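Local coordinates for protein membrane-anchored mycosin mycp1 (Mycobacterium smegmatis, PDB 4KB5) that cleaves the ESX-1 substrate EspB as a subtilisin-like serine protease and may regulate type VII secretion in mycobacteria, at residues Ala106-Gly111 and Leu286-Tyr291; Ala41-Ala46 and Gly118-Ala123. All coordinates share one frame; numbering follows the deposited sequence.

Interaction 1: Ala106-Gly111 and Leu286-Tyr291; sequences AAIIGG and LTSLGY
A107 meets S288 and L289 with a single methyl group: its CB points at the short strand 288-289 and lies 3.6 Å from L289 CB and 3.5 Å from S288 OG. So small a side chain lets helix 102-110 come close to the strand, the CA atoms of A107 and L289 being 5.7 Å apart. S288 and L289, neighbours on the strand, both touch this methyl. In S288 the OG stands anti to its own backbone N (chi1 -155°). That torsion swings the hydroxyl over the helix, where I108 CG1 lies 3.8 Å from S288 OG, and lets OG bond to the carbonyl oxygen of M104, one turn earlier in the same helix. L289 also reaches further along, its CD1 approaching G111 CA to 4.2 Å.

I108 leaves the helix along the contact rather than straight into it, and its longer branch does the reaching. CG1 sits beside the backbone N, and CD1 extends from it to L286, the two side chains crossing at about a right angle with I108 CD1 4.2 Å from L286 CD1. I108 also touches A316 and Y317, and L286 touches F313, all on helix 311-328, which carries S312, the presumed charge-relay serine, near its start.

No hydrogen bond joins the two segments, and the buried interface between them is mostly hydrocarbon. S288 OG, the hydroxyl that touches the helix, is bonded to the M104 carbonyl oxygen, so S288 ties strand to helix through a residue just before the segment, while close van der Waals packing accounts for the rest.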
loop_
_atom_site.group_PDB
_atom_site.type_symbol
_atom_site.label_atom_id
_atom_site.label_comp_id
_atom_site.label_asym_id
_atom_site.label_seq_id
_atom_site.Cartn_x
_atom_site.Cartn_y
_atom_site.Cartn_z
ATOM N N ALA A 106 5.305 1.522 -8.534
ATOM C CA ALA A 106 4.624 2.252 -9.609
ATOM C C ALA A 106 4.487 1.434 -10.891
ATOM O O ALA A 106 3.477 1.525 -11.590
ATOM C CB ALA A 106 5.358 3.570 -9.906
ATOM N N ALA A 107 5.516 0.652 -11.208
ATOM C CA ALA A 107 5.513 -0.155 -12.434
ATOM C C ALA A 107 4.511 -1.304 -12.313
ATOM O O ALA A 107 3.823 -1.618 -13.278
ATOM C CB ALA A 107 6.911 -0.691 -12.741
ATOM N N ILE A 108 4.413 -1.915 -11.136
ATOM C CA ILE A 108 3.348 -2.921 -10.905
ATOM C C ILE A 108 1.960 -2.317 -11.154
ATOM O O ILE A 108 1.095 -2.941 -11.798
ATOM C CB ILE A 108 3.494 -3.590 -9.531
ATOM C CG1 ILE A 108 4.653 -4.591 -9.615
ATOM C CG2 ILE A 108 2.208 -4.328 -9.124
ATOM C CD1 ILE A 108 5.300 -4.932 -8.293
ATOM N N ILE A 109 1.771 -1.071 -10.705
ATOM C CA ILE A 109 0.478 -0.426 -10.823
ATOM C C ILE A 109 0.200 -0.093 -12.279
ATOM O O ILE A 109 -0.866 -0.421 -12.799
ATOM C CB ILE A 109 0.367 0.845 -9.932
ATOM C CG1 ILE A 109 0.375 0.474 -8.445
ATOM C CG2 ILE A 109 -0.878 1.663 -10.274
ATOM C CD1 ILE A 109 0.674 1.649 -7.523
ATOM N N GLY A 110 1.165 0.548 -12.937
ATOM C CA GLY A 110 0.891 1.167 -14.220
ATOM C C GLY A 110 1.961 1.047 -15.288
ATOM O O GLY A 110 1.872 1.725 -16.295
ATOM N N GLY A 111 2.973 0.206 -15.064
ATOM C CA GLY A 111 4.033 -0.001 -16.058
ATOM C C GLY A 111 3.489 -0.333 -17.438
ATOM O O GLY A 111 2.614 -1.199 -17.576
ATOM N N LEU A 286 8.642 -11.352 -7.359
ATOM C CA LEU A 286 7.952 -10.590 -8.399
ATOM C C LEU A 286 8.907 -10.069 -9.449
ATOM O O LEU A 286 10.118 -10.020 -9.232
ATOM C CB LEU A 286 7.176 -9.413 -7.792
ATOM C CG LEU A 286 6.201 -9.782 -6.667
ATOM C CD1 LEU A 286 5.603 -8.501 -6.113
ATOM C CD2 LEU A 286 5.129 -10.722 -7.190
ATOM N N THR A 287 8.331 -9.683 -10.583
ATOM C CA THR A 287 9.030 -8.928 -11.609
ATOM C C THR A 287 8.435 -7.527 -11.674
ATOM O O THR A 287 7.213 -7.360 -11.617
ATOM C CB THR A 287 8.892 -9.611 -12.983
ATOM O OG1 THR A 287 9.435 -10.928 -12.891
ATOM C CG2 THR A 287 9.652 -8.839 -14.088
ATOM N N SER A 288 9.310 -6.539 -11.827
ATOM C CA SER A 288 8.904 -5.151 -12.003
ATOM C C SER A 288 9.951 -4.429 -12.848
ATOM O O SER A 288 10.931 -5.030 -13.287
ATOM C CB SER A 288 8.925 -4.410 -10.666
ATOM O OG SER A 288 8.040 -3.304 -10.680
ATOM N N LEU A 289 9.734 -3.138 -13.070
ATOM C CA LEU A 289 10.567 -2.335 -13.973
ATOM C C LEU A 289 11.490 -1.445 -13.172
ATOM O O LEU A 289 11.119 -0.974 -12.088
ATOM C CB LEU A 289 9.715 -1.469 -14.915
ATOM C CG LEU A 289 8.752 -2.167 -15.875
ATOM C CD1 LEU A 289 8.060 -1.146 -16.772
ATOM C CD2 LEU A 289 9.428 -3.257 -16.713
ATOM N N GLY A 290 12.683 -1.200 -13.718
ATOM C CA GLY A 290 13.727 -0.460 -13.012
ATOM C C GLY A 290 13.780 0.995 -13.410
ATOM O O GLY A 290 12.822 1.530 -13.996
ATOM N N TYR A 291 14.915 1.634 -13.112
ATOM C CA TYR A 291 15.068 3.078 -13.335
ATOM C C TYR A 291 15.012 3.501 -14.799
ATOM O O TYR A 291 14.694 4.647 -15.084
ATOM C CB TYR A 291 16.339 3.618 -12.685
ATOM C CG TYR A 291 16.418 3.413 -11.184
ATOM C CD1 TYR A 291 17.645 3.485 -10.515
ATOM C CD2 TYR A 291 15.267 3.123 -10.430
ATOM C CE1 TYR A 291 17.727 3.299 -9.143
ATOM C CE2 TYR A 291 15.338 2.929 -9.066
ATOM C CZ TYR A 291 16.560 3.011 -8.426
ATOM O OH TYR A 291 16.607 2.831 -7.067
#

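Interaction 2: Ala41-Ala46 and Gly118-Ala123; sequences ADRPWA and GFVGMA
P44 lays its pyrrolidine ring against the G118-F119 backbone and one carbon of the phenyl ring: CG approaches F119 CD2 at 4.0 Å, the two side chains crossing at about a right angle, and P44 CD lies 3.3 Å from G118 O. F119 turns away from 41-46 at its CB, and the contact with P44 CG is made by CD2.

The same carbonyl oxygen takes the one hydrogen bond of the contact. R43 starts out away from 118-123, but its chain bends at chi2 (-100°) and brings the guanidinium back, so that NH1 donates to G118 O at 2.9 Å. The bond is far from straight, with an N-H...O angle of 139°. The oxygen lies near the guanidinium plane, at its edge, whereas NH1 stands well above the plane of the carbonyl. V120 CG1 is a looser neighbour, 4.1 Å from R43 NH1. G118 has the largest share of the buried surface and, being glycine, brings its bare backbone beside the A41 and D42 carbonyl oxygens.

P44 is the N-cap residue of helix 45-49. The partner segment 118-123 belongs to the loop between helix 102-110 and strand 127-132. Nearby, R43 touches Q53 of helix 52-55, A46 packs on P282 of strand 279-282, and M122 reaches Y317 and L324 of helix 311-328.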
loop_
_atom_site.group_PDB
_atom_site.type_symbol
_atom_site.label_atom_id
_atom_site.label_comp_id
_atom_site.label_asym_id
_atom_site.label_seq_id
_atom_site.Cartn_x
_atom_site.Cartn_y
_atom_site.Cartn_z
ATOM N N ALA A 41 11.199 -12.610 -21.224
ATOM C CA ALA A 41 10.295 -12.813 -22.348
ATOM C C ALA A 41 9.021 -13.505 -21.872
ATOM O O ALA A 41 7.953 -13.315 -22.456
ATOM C CB ALA A 41 10.965 -13.623 -23.452
ATOM N N ASP A 42 9.143 -14.294 -20.809
ATOM C CA ASP A 42 7.997 -14.957 -20.165
ATOM C C ASP A 42 7.140 -13.938 -19.400
ATOM O O ASP A 42 7.673 -12.976 -18.849
ATOM C CB ASP A 42 8.504 -15.998 -19.162
ATOM C CG ASP A 42 9.359 -17.095 -19.806
ATOM O OD1 ASP A 42 9.230 -17.342 -21.027
ATOM O OD2 ASP A 42 10.155 -17.725 -19.068
ATOM N N ARG A 43 5.826 -14.153 -19.358
ATOM C CA ARG A 43 4.933 -13.407 -18.447
ATOM C C ARG A 43 5.360 -13.688 -17.007
ATOM O O ARG A 43 5.659 -14.828 -16.678
ATOM C CB ARG A 43 3.478 -13.849 -18.630
ATOM C CG ARG A 43 2.823 -13.400 -19.925
ATOM C CD ARG A 43 1.956 -12.176 -19.701
ATOM N NE ARG A 43 1.310 -11.712 -20.929
ATOM C CZ ARG A 43 1.581 -10.560 -21.542
ATOM N NH1 ARG A 43 2.495 -9.721 -21.054
ATOM N NH2 ARG A 43 0.925 -10.240 -22.650
ATOM N N PRO A 44 5.443 -12.645 -16.153
ATOM C CA PRO A 44 5.733 -12.891 -14.731
ATOM C C PRO A 44 4.607 -13.727 -14.123
ATOM O O PRO A 44 3.471 -13.639 -14.588
ATOM C CB PRO A 44 5.729 -11.482 -14.110
ATOM C CG PRO A 44 5.890 -10.546 -15.263
ATOM C CD PRO A 44 5.242 -11.213 -16.436
ATOM N N TRP A 45 4.917 -14.529 -13.112
ATOM C CA TRP A 45 3.909 -15.436 -12.541
ATOM C C TRP A 45 2.670 -14.726 -12.052
ATOM O O TRP A 45 1.555 -15.233 -12.224
ATOM C CB TRP A 45 4.513 -16.350 -11.468
ATOM C CG TRP A 45 4.712 -15.747 -10.091
ATOM C CD1 TRP A 45 5.889 -15.228 -9.547
ATOM C CD2 TRP A 45 3.715 -15.628 -9.015
ATOM N NE1 TRP A 45 5.688 -14.788 -8.262
ATOM C CE2 TRP A 45 4.406 -14.999 -7.880
ATOM C CE3 TRP A 45 2.361 -15.960 -8.886
ATOM C CZ2 TRP A 45 3.756 -14.734 -6.677
ATOM C CZ3 TRP A 45 1.720 -15.677 -7.674
ATOM C CH2 TRP A 45 2.403 -15.090 -6.591
ATOM N N ALA A 46 2.836 -13.533 -11.470
ATOM C CA ALA A 46 1.684 -12.797 -10.929
ATOM C C ALA A 46 0.705 -12.400 -12.034
ATOM O O ALA A 46 -0.508 -12.367 -11.810
ATOM C CB ALA A 46 2.140 -11.573 -10.132
ATOM N N GLY A 118 7.824 -9.664 -21.458
ATOM C CA GLY A 118 6.463 -9.996 -21.067
ATOM C C GLY A 118 5.914 -9.243 -19.862
ATOM O O GLY A 118 4.854 -9.619 -19.349
ATOM N N PHE A 119 6.603 -8.194 -19.395
ATOM C CA PHE A 119 6.074 -7.433 -18.248
ATOM C C PHE A 119 5.059 -6.387 -18.672
ATOM O O PHE A 119 5.302 -5.624 -19.601
ATOM C CB PHE A 119 7.149 -6.769 -17.378
ATOM C CG PHE A 119 6.572 -5.985 -16.223
ATOM C CD1 PHE A 119 6.157 -4.654 -16.394
ATOM C CD2 PHE A 119 6.389 -6.584 -14.982
ATOM C CE1 PHE A 119 5.588 -3.942 -15.338
ATOM C CE2 PHE A 119 5.816 -5.879 -13.932
ATOM C CZ PHE A 119 5.424 -4.555 -14.106
ATOM N N VAL A 120 3.927 -6.364 -17.974
ATOM C CA VAL A 120 3.015 -5.222 -18.004
ATOM C C VAL A 120 2.412 -5.023 -16.596
ATOM O O VAL A 120 2.234 -5.996 -15.832
ATOM C CB VAL A 120 1.935 -5.349 -19.111
ATOM C CG1 VAL A 120 1.003 -6.548 -18.872
ATOM C CG2 VAL A 120 1.131 -4.067 -19.239
ATOM N N GLY A 121 2.131 -3.766 -16.251
ATOM C CA GLY A 121 1.450 -3.439 -15.009
ATOM C C GLY A 121 -0.043 -3.759 -15.094
ATOM O O GLY A 121 -0.582 -4.009 -16.184
ATOM N N MET A 122 -0.713 -3.734 -13.945
ATOM C CA MET A 122 -2.145 -4.045 -13.873
ATOM C C MET A 122 -2.960 -3.079 -14.747
ATOM O O MET A 122 -3.874 -3.494 -15.474
ATOM C CB MET A 122 -2.599 -4.015 -12.401
ATOM C CG MET A 122 -4.066 -4.320 -12.164
ATOM S SD MET A 122 -4.489 -6.072 -12.299
ATOM C CE MET A 122 -3.484 -6.779 -11.002
ATOM N N ALA A 123 -2.602 -1.795 -14.694
ATOM C CA ALA A 123 -3.369 -0.740 -15.351
ATOM C C ALA A 123 -2.435 0.205 -16.120
ATOM O O ALA A 123 -2.129 1.307 -15.641
ATOM C CB ALA A 123 -4.202 0.019 -14.323
#

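How the interactions relate
Interactions 1 and 2 lie on the same side of the chain's centre, within the subtilase-family catalytic domain, their centres about 9 Å apart. Along the chain their segments alternate: 41-46, then 106-111, 118-123 and finally 286-291. Helix 102-110 belongs to interaction 1, and the loop that follows it, leading to strand 127-132 of the parallel sheet, belongs to interaction 2. The two are joined directly, by probable hydrogen bonds from M122 N to I108 O and from A123 N to I109 O, while the F119 ring packs against the carbonyl oxygens of A107 and T287. Helix 311-328 borders both contacts, so residues distant in sequence form one continuous packed region, with interaction 1 nearer the charge-relay residues.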